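Local coordinates for short-chain-enoyl-CoA hydratase (PDB 5Z7R), which catalyses the reversible hydration of crotonyl-CoA, and also accepts hexenoyl-CoA, in butanoate metabolism, at residues I53-G58 with A103-A108. Residues are numbered along the deposited sequence; the frame is centred on the assembly and turned at random.
Sequences ILTGAG and AVNGFA
The carboxamide of Asn-105 faces Gly-56 and Gly-58, crossing the Thr-55 side chain at about a right angle. Against one face lies the Gly-56 carbonyl oxygen, 4.0 Å from Asn-105 CG. Thr-55 OG1 and Gly-56 N sit near the end modelled as ND2, 2.7 Å and 3.0 Å from that atom, both displaced from the amide plane toward the Gly-56 O side. Gly-58 O, 3.2 Å from Asn-105 OD1, stands well above the plane on that same face. The amide is probably turned over in the model; turned back, its oxygen could accept from Gly-56 N and its NH2 could face Gly-58 O.

The firm polar links lie deeper in the sheet. Ala-103 N donates to Leu-54 O (2.8 Å), joining the parallel neighbours 51-56 and 100-104. One step on, the strands part, leaving Gly-56 N 4.5 Å from Ala-103 O; the Thr-55 hydroxyl instead donates to that carbonyl oxygen, OG1 to O 2.7 Å, in the carbonyl plane (C=O...OG1 152°). OG1 gets there because it lies anti to the backbone N (chi1 -165°). On the same side of the sheet, Ile-53 CG2 meets Ala-103 CB at 4.1 Å, beneath helix 188-201, whose Leu-188 touches both Ala-103 and Asn-105. Leu-54 turns to the other side, onto Cys-119.

In this crotonase fold both segments leave the larger sheet here, 51-56 for strand 63-64 and 100-104 for strand 107-109, neighbours in the second sheet. The Thr-55 side chain thus supplies a buried strand-end carbonyl with a donor where backbone pairing gives out.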
loop_
_atom_site.group_PDB
_atom_site.type_symbol
_atom_site.label_atom_id
_atom_site.label_comp_id
_atom_site.label_asym_id
_atom_site.label_seq_id
_atom_site.Cartn_x
_atom_site.Cartn_y
_atom_site.Cartn_z
ATOM N N ILE A 53 -16.989 16.755 -21.109
ATOM C CA ILE A 53 -18.257 16.421 -20.571
ATOM C C ILE A 53 -18.698 15.186 -21.289
ATOM O O ILE A 53 -18.692 15.113 -22.501
ATOM C CB ILE A 53 -19.299 17.515 -20.839
ATOM C CG1 ILE A 53 -18.823 18.853 -20.267
ATOM C CG2 ILE A 53 -20.671 17.132 -20.275
ATOM C CD1 ILE A 53 -19.787 19.980 -20.570
ATOM N N LEU A 54 -19.124 14.221 -20.517
ATOM C CA LEU A 54 -19.562 12.994 -21.055
ATOM C C LEU A 54 -20.988 12.950 -20.782
ATOM O O LEU A 54 -21.395 13.118 -19.638
ATOM C CB LEU A 54 -18.912 11.833 -20.314
ATOM C CG LEU A 54 -19.354 10.439 -20.723
ATOM C CD1 LEU A 54 -19.078 10.204 -22.206
ATOM C CD2 LEU A 54 -18.653 9.404 -19.835
ATOM N N THR A 55 -21.770 12.650 -21.791
ATOM C CA THR A 55 -23.161 12.335 -21.526
ATOM C C THR A 55 -23.671 11.325 -22.520
ATOM O O THR A 55 -22.951 10.912 -23.415
ATOM C CB THR A 55 -24.030 13.603 -21.589
ATOM O OG1 THR A 55 -25.300 13.322 -20.997
ATOM C CG2 THR A 55 -24.168 14.091 -23.065
ATOM N N GLY A 56 -24.903 10.905 -22.295
ATOM C CA GLY A 56 -25.653 10.080 -23.234
ATOM C C GLY A 56 -26.601 10.929 -24.077
ATOM O O GLY A 56 -26.653 12.147 -23.926
ATOM N N ALA A 57 -27.339 10.274 -24.965
ATOM C CA ALA A 57 -28.246 10.945 -25.896
ATOM C C ALA A 57 -29.708 10.675 -25.572
ATOM O O ALA A 57 -30.088 9.604 -25.053
ATOM C CB ALA A 57 -27.952 10.527 -27.324
ATOM N N GLY A 58 -30.528 11.667 -25.906
ATOM C CA GLY A 58 -31.937 11.592 -25.600
ATOM C C GLY A 58 -32.121 11.876 -24.135
ATOM O O GLY A 58 -31.180 12.345 -23.427
ATOM N N ALA A 103 -22.296 14.078 -17.220
ATOM C CA ALA A 103 -23.641 14.600 -17.097
ATOM C C ALA A 103 -24.601 13.451 -17.245
ATOM O O ALA A 103 -24.974 13.041 -18.336
ATOM C CB ALA A 103 -23.903 15.677 -18.126
ATOM N N VAL A 104 -24.999 12.902 -16.119
ATOM C CA VAL A 104 -25.778 11.691 -16.153
ATOM C C VAL A 104 -27.192 12.154 -16.346
ATOM O O VAL A 104 -27.819 12.726 -15.437
ATOM C CB VAL A 104 -25.604 10.862 -14.866
ATOM C CG1 VAL A 104 -26.444 9.592 -14.891
ATOM C CG2 VAL A 104 -24.141 10.528 -14.681
ATOM N N ASN A 105 -27.678 11.917 -17.552
ATOM C CA ASN A 105 -28.968 12.432 -17.984
ATOM C C ASN A 105 -30.067 11.415 -17.859
ATOM O O ASN A 105 -31.193 11.679 -18.212
ATOM C CB ASN A 105 -28.892 12.927 -19.432
ATOM C CG ASN A 105 -28.546 11.812 -20.410
ATOM O OD1 ASN A 105 -29.439 11.195 -21.019
ATOM N ND2 ASN A 105 -27.251 11.518 -20.528
ATOM N N GLY A 106 -29.778 10.244 -17.328
ATOM C CA GLY A 106 -30.836 9.242 -17.254
ATOM C C GLY A 106 -30.296 7.950 -16.741
ATOM O O GLY A 106 -29.429 7.953 -15.895
ATOM N N PHE A 107 -30.806 6.842 -17.245
ATOM C CA PHE A 107 -30.345 5.525 -16.796
ATOM C C PHE A 107 -28.813 5.420 -16.816
ATOM O O PHE A 107 -28.138 5.833 -17.782
ATOM C CB PHE A 107 -30.918 4.440 -17.692
ATOM C CG PHE A 107 -32.342 4.029 -17.385
ATOM C CD1 PHE A 107 -32.655 3.353 -16.220
ATOM C CD2 PHE A 107 -33.335 4.185 -18.336
ATOM C CE1 PHE A 107 -33.949 2.907 -15.973
ATOM C CE2 PHE A 107 -34.630 3.741 -18.095
ATOM C CZ PHE A 107 -34.934 3.098 -16.909
ATOM N N ALA A 108 -28.275 4.884 -15.726
ATOM C CA ALA A 108 -26.836 4.614 -15.602
ATOM C C ALA A 108 -26.604 3.322 -14.839
ATOM O O ALA A 108 -26.367 3.339 -13.646
ATOM C CB ALA A 108 -26.120 5.765 -14.924
#